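Local coordinates for protein serpin B3 (PDB 4ZK3) that probably inhibits proteases by the suicide-substrate mechanism of the serpin family, and is linked to psoriasis as Pso p27, which forms large aggregates, at residues A[9-14]-A[55-60]; A[100-105]-A[179-184]; A[199-204]-A[249-254]. All coordinates share one frame; numbering follows the deposited sequence.

The three contacts join different elements of the serpin fold and run from core to surface. Contact 2 is the buried one, a strand pair of the large central sheet held by regular backbone hydrogen bonds. Contact 1 is partly buried and ties two helices together through aromatic packing and one histidine-carboxylate bond; it lies across the chain's centre from contact 2, about 22 Å away between centres. Both lean on helix 31-42, contact 1 through F11 and contact 2 through I103 and I180. Contact 3 is a surface meeting of a strand end with a loop, about 25 Å from the chain's centre, without a hydrogen bond between its segments.

Contact 1 (A[9-14]-A[55-60]); sequences TKFMFD and KVLHFD
H58 and D14 reach toward each other from opposite directions, NE2-H of the imidazole donating to OD2 of D14 in a short bond of 2.5 Å that is close to straight (N-H...O 167°). OD2 lies nearly in the plane of the imidazole and is met on its syn side, while the carboxylate itself is twisted well out of the ring plane. The other ring nitrogen, ND1, bonds to OE1 of Q61, and bonds at both ring nitrogens would fix the rotation of the imidazole. In this low-pH crystal form the pattern is consistent with a protonated ring, which the carboxylate would stabilise.

The ring is also sandwiched. CB of K10 sits over the middle of one face in a CH-pi contact, 3.6 Å from the ring centroid, and the carbonyl O of K55 lies toward the rim of the opposite face. The K10 chain crosses the imidazole at about a right angle and runs on past ND1.

F11 supplies the apolar half. With CG anti to the backbone N (chi1 178°), its ring reaches along the end of helix 47-57; CE1 touches CG1 of V56 at 3.6 Å, and CD2 of L57 lies over one face, 3.9 Å from the ring centroid. I34 and T35 of helix 31-42 pack on the same aromatic side chain.

The positive phi of H58 places it as the C-prime residue of a Schellman motif, so the residue that closes helix 47-57 also pins that helix end to helix 4-19 in the helical part of the serpin fold.

Contact 2 (A[100-105]-A[179-184]); sequences ELKIAN and AIYFKG
Six backbone hydrogen bonds join E100, K102 and A104 to K183, Y181 and A179, each pair exchanging N-H and C=O in both directions. The bonds are uniform, from K183 N to E100 O at 2.9 Å to A104 N to A179 O at 2.8 Å, and the two strands run antiparallel at 176° with no bulge. The intervening non-hydrogen-bonded pairs, L101 with F182 and I103 with I180, bring their backbones closer, and CA-H...O contacts such as F182 CA to E100 O at 3.2 Å supplement the amide bonds.

These are neighbouring strands of serpin beta-sheet A. On its far edge strand 174-185 pairs with strand 340-351, which lies between it and strand 325-336 as the inserted reactive-centre loop does in cleaved, relaxed serpins; I180, F182 and G184 make backbone bonds to A345, A343 and A341.

Apolar contacts occupy the face bearing L101, I103, I180 and F182. CD1 of I103 meets CD1 of I180 at 4.1 Å, and CD1 of L101 packs on CB of F182 at 4.0 Å. Helix 31-42 and strand 380-387 cover this side, with F383 touching both I180 and F182.

On the other face polar chains border an aromatic ring. OE1 of E100 comes to the edge of the Y181 ring, 3.6 Å from CE2, its carboxylate turned about 80° to the ring. K102 takes chi1 near 60°, between N and the carbonyl carbon, and extends so that its CE lies 3.8 Å from CD2 of Y181. The phenol OH of Y181 is hydrogen-bonded to E342 of the inserted strand.

Contact 3 (A[199-204]-A[249-254]); sequences KFWPNK and NEIDGL
I251 carries the apolar part of the contact, its CG2 methyl lodged against the backbone that leads from W201 to K204. CG2 of I251 stands 3.8 Å from O of N203; O of W201 is a little farther. The methyl also touches CA of K204, and CG2 of I251 meets CB of W201 at 4.1 Å. This branch reaches the 201-204 backbone because I251 holds CG2 anti to its backbone N, with the CA-CB bond directed at the other segment. The W201 indole was modelled in two conformations, so its approach to the isoleucine beyond CB is doubtful. H367, from the loop that follows strand 361-364, packs on I251 as well, and W201 is backbone-bonded to N366 of the same loop.

A second, half-aliphatic contact lies beside the first. The methylenes of K204 run obliquely over D252, CG meeting CB of D252 at 3.9 Å and CD coming near its carboxyl carbon.

The charged groups stay apart. The ammonium NZ of K204 is 4.2 Å from OD1 of D252, beyond salt-bridge range, and the carboxylate of E250 is farther still, its OE1 being 5.1 Å from NZ of K204. The two acids would nonetheless favour the lysine charge. K204 is exposed and also touches a crystal neighbour, which may influence where its chain settles.

No hydrogen bond crosses between the segments; within the loop, G253 N donates to E250 O at 2.7 Å, closing a type I beta turn with I251 and D252 at its two central positions. The turn links strand 241-248 to helix 254-260, and its two central residues pack against the connection between strands 196-201 and 206-224, at the surface of the beta-sheet B and C region of the serpin fold.

Contact 1 (A[9-14]-A[55-60])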
loop_
_atom_site.group_PDB
_atom_site.type_symbol
_atom_site.label_atom_id
_atom_site.label_comp_id
_atom_site.label_asym_id
_atom_site.label_seq_id
_atom_site.Cartn_x
_atom_site.Cartn_y
_atom_site.Cartn_z
ATOM N N THR A 9 -4.927 -1.517 -9.018
ATOM C CA THR A 9 -3.626 -1.902 -9.560
ATOM C C THR A 9 -3.046 -0.865 -10.520
ATOM O O THR A 9 -1.837 -0.608 -10.518
ATOM C CB THR A 9 -3.698 -3.295 -10.206
ATOM O OG1 THR A 9 -4.056 -4.260 -9.211
ATOM C CG2 THR A 9 -2.324 -3.705 -10.764
ATOM N N LYS A 10 -3.887 -0.217 -11.310
ATOM C CA LYS A 10 -3.386 0.863 -12.194
ATOM C C LYS A 10 -2.886 2.070 -11.439
ATOM O O LYS A 10 -1.807 2.622 -11.725
ATOM C CB LYS A 10 -4.491 1.292 -13.169
ATOM C CG LYS A 10 -4.906 0.194 -14.166
ATOM C CD LYS A 10 -6.093 0.639 -15.013
ATOM C CE LYS A 10 -6.505 -0.415 -16.014
ATOM N NZ LYS A 10 -5.454 -0.576 -17.066
ATOM N N PHE A 11 -3.665 2.482 -10.454
ATOM C CA PHE A 11 -3.259 3.548 -9.537
ATOM C C PHE A 11 -1.960 3.199 -8.846
ATOM O O PHE A 11 -1.051 4.049 -8.767
ATOM C CB PHE A 11 -4.392 3.800 -8.520
ATOM C CG PHE A 11 -4.085 4.829 -7.504
ATOM C CD1 PHE A 11 -3.693 6.082 -7.858
ATOM C CD2 PHE A 11 -4.259 4.543 -6.123
ATOM C CE1 PHE A 11 -3.447 7.067 -6.903
ATOM C CE2 PHE A 11 -3.986 5.501 -5.169
ATOM C CZ PHE A 11 -3.575 6.779 -5.550
ATOM N N MET A 12 -1.832 1.945 -8.417
ATOM C CA MET A 12 -0.568 1.430 -7.847
ATOM C C MET A 12 0.643 1.660 -8.788
ATOM O O MET A 12 1.677 2.170 -8.352
ATOM C CB MET A 12 -0.690 -0.074 -7.472
ATOM C CG MET A 12 0.590 -0.759 -6.904
ATOM S SD MET A 12 0.345 -2.527 -6.855
ATOM C CE MET A 12 0.933 -2.905 -8.511
ATOM N N PHE A 13 0.525 1.338 -10.076
ATOM C CA PHE A 13 1.643 1.618 -10.993
ATOM C C PHE A 13 1.862 3.109 -11.253
ATOM O O PHE A 13 3.034 3.552 -11.401
ATOM C CB PHE A 13 1.500 0.848 -12.286
ATOM C CG PHE A 13 1.841 -0.597 -12.138
ATOM C CD1 PHE A 13 3.148 -0.967 -11.887
ATOM C CD2 PHE A 13 0.852 -1.585 -12.178
ATOM C CE1 PHE A 13 3.486 -2.306 -11.735
ATOM C CE2 PHE A 13 1.172 -2.921 -12.014
ATOM C CZ PHE A 13 2.495 -3.289 -11.788
ATOM N N ASP A 14 0.773 3.885 -11.278
ATOM C CA ASP A 14 0.910 5.306 -11.492
ATOM C C ASP A 14 1.688 5.846 -10.305
ATOM O O ASP A 14 2.526 6.764 -10.455
ATOM C CB ASP A 14 -0.401 6.055 -11.616
ATOM C CG ASP A 14 -1.257 5.582 -12.778
ATOM O OD1 ASP A 14 -0.808 4.811 -13.655
ATOM O OD2 ASP A 14 -2.438 5.967 -12.759
ATOM N N LYS A 55 -10.461 10.158 -11.524
ATOM C CA LYS A 55 -9.536 9.837 -12.601
ATOM C C LYS A 55 -8.181 9.311 -12.073
ATOM O O LYS A 55 -7.623 8.383 -12.591
ATOM C CB LYS A 55 -9.276 11.072 -13.463
ATOM C CG LYS A 55 -8.166 10.791 -14.459
ATOM C CD LYS A 55 -8.048 11.821 -15.567
ATOM C CE LYS A 55 -7.407 11.160 -16.789
ATOM N NZ LYS A 55 -6.312 12.015 -17.310
ATOM N N VAL A 56 -7.644 9.963 -11.052
ATOM C CA VAL A 56 -6.410 9.529 -10.409
ATOM C C VAL A 56 -6.546 8.127 -9.850
ATOM O O VAL A 56 -5.639 7.328 -10.021
ATOM C CB VAL A 56 -6.028 10.545 -9.345
ATOM C CG1 VAL A 56 -5.036 9.995 -8.314
ATOM C CG2 VAL A 56 -5.477 11.797 -10.036
ATOM N N LEU A 57 -7.678 7.809 -9.206
ATOM C CA LEU A 57 -7.912 6.464 -8.633
ATOM C C LEU A 57 -8.278 5.384 -9.682
ATOM O O LEU A 57 -8.278 4.158 -9.389
ATOM C CB LEU A 57 -9.001 6.544 -7.596
ATOM C CG LEU A 57 -8.619 7.385 -6.367
ATOM C CD1 LEU A 57 -9.830 7.519 -5.471
ATOM C CD2 LEU A 57 -7.495 6.756 -5.603
ATOM N N HIS A 58 -8.556 5.856 -10.907
ATOM C CA HIS A 58 -9.057 5.030 -12.023
ATOM C C HIS A 58 -10.500 4.523 -11.718
ATOM O O HIS A 58 -10.983 3.605 -12.347
ATOM C CB HIS A 58 -8.089 3.894 -12.446
ATOM C CG HIS A 58 -6.756 4.361 -13.011
ATOM N ND1 HIS A 58 -6.424 4.218 -14.338
ATOM C CD2 HIS A 58 -5.671 4.920 -12.428
ATOM C CE1 HIS A 58 -5.206 4.689 -14.559
ATOM N NE2 HIS A 58 -4.717 5.118 -13.412
ATOM N N PHE A 59 -11.194 5.198 -10.795
ATOM C CA PHE A 59 -12.566 4.854 -10.407
ATOM C C PHE A 59 -13.511 5.238 -11.536
ATOM O O PHE A 59 -14.638 4.762 -11.575
ATOM C CB PHE A 59 -12.998 5.591 -9.131
ATOM C CG PHE A 59 -12.595 4.907 -7.803
ATOM C CD1 PHE A 59 -11.619 3.911 -7.749
ATOM C CD2 PHE A 59 -13.190 5.325 -6.602
ATOM C CE1 PHE A 59 -11.264 3.340 -6.537
ATOM C CE2 PHE A 59 -12.859 4.759 -5.406
ATOM C CZ PHE A 59 -11.894 3.753 -5.373
ATOM N N ASP A 60 -13.067 6.084 -12.456
ATOM C CA ASP A 60 -13.893 6.371 -13.620
ATOM C C ASP A 60 -13.907 5.242 -14.674
ATOM O O ASP A 60 -14.598 5.393 -15.690
ATOM C CB ASP A 60 -13.509 7.705 -14.244
ATOM C CG ASP A 60 -12.065 7.752 -14.764
ATOM O OD1 ASP A 60 -11.277 6.769 -14.719
ATOM O OD2 ASP A 60 -11.698 8.838 -15.203
#

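Contact 2 (A[100-105]-A[179-184])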
loop_
_atom_site.group_PDB
_atom_site.type_symbol
_atom_site.label_atom_id
_atom_site.label_comp_id
_atom_site.label_asym_id
_atom_site.label_seq_id
_atom_site.Cartn_x
_atom_site.Cartn_y
_atom_site.Cartn_z
ATOM N N GLU A 100 -3.233 -12.667 10.357
ATOM C CA GLU A 100 -4.140 -11.595 10.618
ATOM C C GLU A 100 -4.052 -10.562 9.490
ATOM O O GLU A 100 -2.935 -10.148 9.106
ATOM C CB GLU A 100 -3.722 -10.902 11.891
ATOM C CG GLU A 100 -4.722 -9.858 12.303
ATOM C CD GLU A 100 -4.367 -9.196 13.582
ATOM O OE1 GLU A 100 -3.195 -9.277 13.994
ATOM O OE2 GLU A 100 -5.278 -8.577 14.158
ATOM N N LEU A 101 -5.214 -10.163 8.969
ATOM C CA LEU A 101 -5.360 -9.061 8.052
ATOM C C LEU A 101 -6.423 -8.110 8.607
ATOM O O LEU A 101 -7.524 -8.544 8.948
ATOM C CB LEU A 101 -5.768 -9.586 6.672
ATOM C CG LEU A 101 -5.934 -8.441 5.695
ATOM C CD1 LEU A 101 -4.656 -7.583 5.460
ATOM C CD2 LEU A 101 -6.430 -8.968 4.388
ATOM N N LYS A 102 -6.122 -6.826 8.711
ATOM C CA LYS A 102 -7.089 -5.922 9.193
ATOM C C LYS A 102 -6.877 -4.555 8.613
ATOM O O LYS A 102 -5.760 -4.158 8.283
ATOM C CB LYS A 102 -7.159 -5.869 10.697
ATOM C CG LYS A 102 -5.935 -5.453 11.396
ATOM C CD LYS A 102 -6.070 -5.381 12.907
ATOM C CE LYS A 102 -4.687 -5.226 13.496
ATOM N NZ LYS A 102 -4.659 -4.662 14.895
ATOM N N ILE A 103 -7.983 -3.852 8.447
ATOM C CA ILE A 103 -7.965 -2.519 7.878
ATOM C C ILE A 103 -8.991 -1.693 8.577
ATOM O O ILE A 103 -10.114 -2.159 8.781
ATOM C CB ILE A 103 -8.172 -2.614 6.368
ATOM C CG1 ILE A 103 -7.910 -1.267 5.677
ATOM C CG2 ILE A 103 -9.541 -3.163 6.043
ATOM C CD1 ILE A 103 -7.620 -1.460 4.233
ATOM N N ALA A 104 -8.661 -0.443 8.853
ATOM C CA ALA A 104 -9.616 0.460 9.468
ATOM C C ALA A 104 -9.486 1.862 8.873
ATOM O O ALA A 104 -8.376 2.299 8.484
ATOM C CB ALA A 104 -9.319 0.531 10.949
ATOM N N ASN A 105 -10.606 2.566 8.903
ATOM C CA ASN A 105 -10.746 3.910 8.464
ATOM C C ASN A 105 -11.268 4.731 9.594
ATOM O O ASN A 105 -12.123 4.287 10.337
ATOM C CB ASN A 105 -11.745 3.926 7.290
ATOM C CG ASN A 105 -11.182 3.290 6.072
ATOM O OD1 ASN A 105 -11.754 2.340 5.461
ATOM N ND2 ASN A 105 -10.051 3.766 5.703
ATOM N N ALA A 179 -5.595 2.785 8.147
ATOM C CA ALA A 179 -4.507 1.887 8.553
ATOM C C ALA A 179 -4.793 0.461 8.123
ATOM O O ALA A 179 -5.923 -0.033 8.256
ATOM C CB ALA A 179 -4.302 1.911 10.068
ATOM N N ILE A 180 -3.754 -0.200 7.644
ATOM C CA ILE A 180 -3.813 -1.587 7.174
ATOM C C ILE A 180 -2.654 -2.381 7.787
ATOM O O ILE A 180 -1.521 -1.845 7.958
ATOM C CB ILE A 180 -3.764 -1.659 5.626
ATOM C CG1 ILE A 180 -3.902 -3.088 5.136
ATOM C CG2 ILE A 180 -2.427 -1.093 5.070
ATOM C CD1 ILE A 180 -4.033 -3.243 3.605
ATOM N N TYR A 181 -2.943 -3.638 8.187
ATOM C CA TYR A 181 -1.996 -4.462 8.920
ATOM C C TYR A 181 -2.152 -5.928 8.530
ATOM O O TYR A 181 -3.274 -6.440 8.450
ATOM C CB TYR A 181 -2.165 -4.315 10.447
ATOM C CG TYR A 181 -1.235 -5.217 11.195
ATOM C CD1 TYR A 181 0.066 -4.829 11.406
ATOM C CD2 TYR A 181 -1.641 -6.507 11.651
ATOM C CE1 TYR A 181 0.972 -5.644 12.050
ATOM C CE2 TYR A 181 -0.719 -7.343 12.298
ATOM C CZ TYR A 181 0.575 -6.904 12.512
ATOM O OH TYR A 181 1.547 -7.672 13.152
ATOM N N PHE A 182 -1.028 -6.581 8.243
ATOM C CA PHE A 182 -0.986 -7.958 7.855
ATOM C C PHE A 182 0.177 -8.645 8.599
ATOM O O PHE A 182 1.283 -8.119 8.620
ATOM C CB PHE A 182 -0.750 -8.068 6.369
ATOM C CG PHE A 182 -0.405 -9.449 5.938
ATOM C CD1 PHE A 182 -1.363 -10.463 6.024
ATOM C CD2 PHE A 182 0.879 -9.755 5.504
ATOM C CE1 PHE A 182 -1.032 -11.779 5.641
ATOM C CE2 PHE A 182 1.204 -11.025 5.122
ATOM C CZ PHE A 182 0.261 -12.042 5.176
ATOM N N LYS A 183 -0.061 -9.798 9.219
ATOM C CA LYS A 183 1.043 -10.644 9.645
ATOM C C LYS A 183 0.679 -12.079 9.361
ATOM O O LYS A 183 -0.378 -12.499 9.713
ATOM C CB LYS A 183 1.357 -10.480 11.129
ATOM C CG LYS A 183 2.647 -11.213 11.563
ATOM C CD LYS A 183 2.858 -11.122 13.091
ATOM C CE LYS A 183 3.971 -12.056 13.552
ATOM N NZ LYS A 183 4.753 -11.367 14.629
ATOM N N GLY A 184 1.488 -12.808 8.623
ATOM C CA GLY A 184 1.109 -14.178 8.274
ATOM C C GLY A 184 2.299 -15.101 8.231
ATOM O O GLY A 184 3.422 -14.661 7.928
#

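Contact 3 (A[199-204]-A[249-254])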
loop_
_atom_site.group_PDB
_atom_site.type_symbol
_atom_site.label_atom_id
_atom_site.label_comp_id
_atom_site.label_asym_id
_atom_site.label_seq_id
_atom_site.Cartn_x
_atom_site.Cartn_y
_atom_site.Cartn_z
ATOM N N LYS A 199 26.419 -12.361 0.029
ATOM C CA LYS A 199 26.449 -11.056 -0.562
ATOM C C LYS A 199 25.117 -10.773 -1.245
ATOM O O LYS A 199 24.516 -11.656 -1.776
ATOM C CB LYS A 199 27.586 -11.008 -1.570
ATOM C CG LYS A 199 28.899 -11.360 -0.900
ATOM C CD LYS A 199 30.071 -11.220 -1.845
ATOM C CE LYS A 199 31.312 -11.814 -1.187
ATOM N NZ LYS A 199 32.508 -11.311 -1.897
ATOM N N PHE A 200 24.691 -9.530 -1.191
ATOM C CA PHE A 200 23.606 -9.015 -1.980
ATOM C C PHE A 200 24.216 -7.946 -2.815
ATOM O O PHE A 200 24.910 -7.101 -2.273
ATOM C CB PHE A 200 22.517 -8.349 -1.110
ATOM C CG PHE A 200 21.305 -7.909 -1.884
ATOM C CD1 PHE A 200 21.257 -6.672 -2.439
ATOM C CD2 PHE A 200 20.217 -8.757 -2.044
ATOM C CE1 PHE A 200 20.149 -6.244 -3.125
ATOM C CE2 PHE A 200 19.100 -8.339 -2.721
ATOM C CZ PHE A 200 19.066 -7.087 -3.281
ATOM N N TRP A 201 23.984 -7.981 -4.133
ATOM C CA TRP A 201 24.604 -7.028 -5.066
ATOM C C TRP A 201 23.573 -5.990 -5.511
ATOM O O TRP A 201 22.701 -6.308 -6.299
ATOM C CB TRP A 201 25.169 -7.717 -6.341
ATOM C CG TRP A 201 26.313 -8.759 -6.216
ATOM C CD1 TRP A 201 26.170 -10.119 -6.116
ATOM C CD2 TRP A 201 27.741 -8.525 -6.314
ATOM N NE1 TRP A 201 27.412 -10.739 -6.102
ATOM C CE2 TRP A 201 28.388 -9.781 -6.209
ATOM C CE3 TRP A 201 28.528 -7.387 -6.449
ATOM C CZ2 TRP A 201 29.783 -9.913 -6.221
ATOM C CZ3 TRP A 201 29.931 -7.522 -6.456
ATOM C CH2 TRP A 201 30.531 -8.775 -6.341
ATOM N N PRO A 202 23.658 -4.755 -5.005
ATOM C CA PRO A 202 22.758 -3.724 -5.488
ATOM C C PRO A 202 23.089 -3.285 -6.887
ATOM O O PRO A 202 22.182 -2.894 -7.622
ATOM C CB PRO A 202 22.957 -2.589 -4.504
ATOM C CG PRO A 202 23.463 -3.277 -3.271
ATOM C CD PRO A 202 24.365 -4.324 -3.797
ATOM N N ASN A 203 24.386 -3.336 -7.226
ATOM C CA ASN A 203 24.883 -3.099 -8.590
ATOM C C ASN A 203 25.747 -4.256 -8.996
ATOM O O ASN A 203 26.045 -5.149 -8.183
ATOM C CB ASN A 203 25.712 -1.809 -8.645
ATOM C CG ASN A 203 24.896 -0.587 -8.261
ATOM O OD1 ASN A 203 24.012 -0.163 -9.008
ATOM N ND2 ASN A 203 25.168 -0.026 -7.082
ATOM N N LYS A 204 26.177 -4.243 -10.254
ATOM C CA LYS A 204 27.029 -5.317 -10.766
ATOM C C LYS A 204 28.322 -5.466 -9.934
ATOM O O LYS A 204 28.757 -6.589 -9.593
ATOM C CB LYS A 204 27.347 -5.086 -12.250
ATOM C CG LYS A 204 26.095 -5.017 -13.124
ATOM C CD LYS A 204 26.383 -5.369 -14.582
ATOM C CE LYS A 204 26.587 -6.859 -14.744
ATOM N NZ LYS A 204 26.616 -7.251 -16.172
ATOM N N ASN A 249 16.603 -11.538 -14.481
ATOM C CA ASN A 249 17.626 -12.621 -14.690
ATOM C C ASN A 249 19.022 -12.067 -14.513
ATOM O O ASN A 249 19.875 -12.742 -13.989
ATOM C CB ASN A 249 17.570 -13.223 -16.082
ATOM C CG ASN A 249 16.265 -13.871 -16.380
ATOM O OD1 ASN A 249 15.581 -14.325 -15.466
ATOM N ND2 ASN A 249 15.904 -13.942 -17.678
ATOM N N GLU A 250 19.217 -10.825 -14.939
ATOM C CA GLU A 250 20.498 -10.118 -14.798
ATOM C C GLU A 250 20.516 -9.049 -13.687
ATOM O O GLU A 250 19.566 -8.280 -13.536
ATOM C CB GLU A 250 20.870 -9.461 -16.152
ATOM C CG GLU A 250 21.165 -10.466 -17.261
ATOM C CD GLU A 250 22.230 -11.486 -16.836
ATOM O OE1 GLU A 250 23.220 -11.079 -16.184
ATOM O OE2 GLU A 250 22.081 -12.703 -17.119
ATOM N N ILE A 251 21.657 -8.977 -12.991
ATOM C CA ILE A 251 21.892 -8.165 -11.793
ATOM C C ILE A 251 21.428 -6.746 -11.990
ATOM O O ILE A 251 20.906 -6.125 -11.065
ATOM C CB ILE A 251 23.397 -8.168 -11.368
ATOM C CG1 ILE A 251 23.908 -9.611 -11.238
ATOM C CG2 ILE A 251 23.640 -7.347 -10.091
ATOM C CD1 ILE A 251 24.905 -9.870 -10.115
ATOM N N ASP A 252 21.548 -6.266 -13.217
ATOM C CA ASP A 252 21.243 -4.895 -13.548
ATOM C C ASP A 252 20.011 -4.772 -14.395
ATOM O O ASP A 252 19.707 -3.692 -14.892
ATOM C CB ASP A 252 22.449 -4.283 -14.309
ATOM C CG ASP A 252 22.658 -4.909 -15.702
ATOM O OD1 ASP A 252 22.530 -6.147 -15.861
ATOM O OD2 ASP A 252 22.942 -4.141 -16.644
ATOM N N GLY A 253 19.270 -5.855 -14.579
ATOM C CA GLY A 253 18.092 -5.808 -15.467
ATOM C C GLY A 253 16.818 -5.140 -14.901
ATOM O O GLY A 253 15.815 -5.089 -15.598
ATOM N N LEU A 254 16.845 -4.635 -13.656
ATOM C CA LEU A 254 15.608 -4.134 -13.005
ATOM C C LEU A 254 14.985 -2.957 -13.755
ATOM O O LEU A 254 13.771 -2.930 -13.959
ATOM C CB LEU A 254 15.828 -3.790 -11.512
ATOM C CG LEU A 254 14.534 -3.386 -10.764
ATOM C CD1 LEU A 254 13.575 -4.550 -10.774
ATOM C CD2 LEU A 254 14.749 -2.993 -9.315
#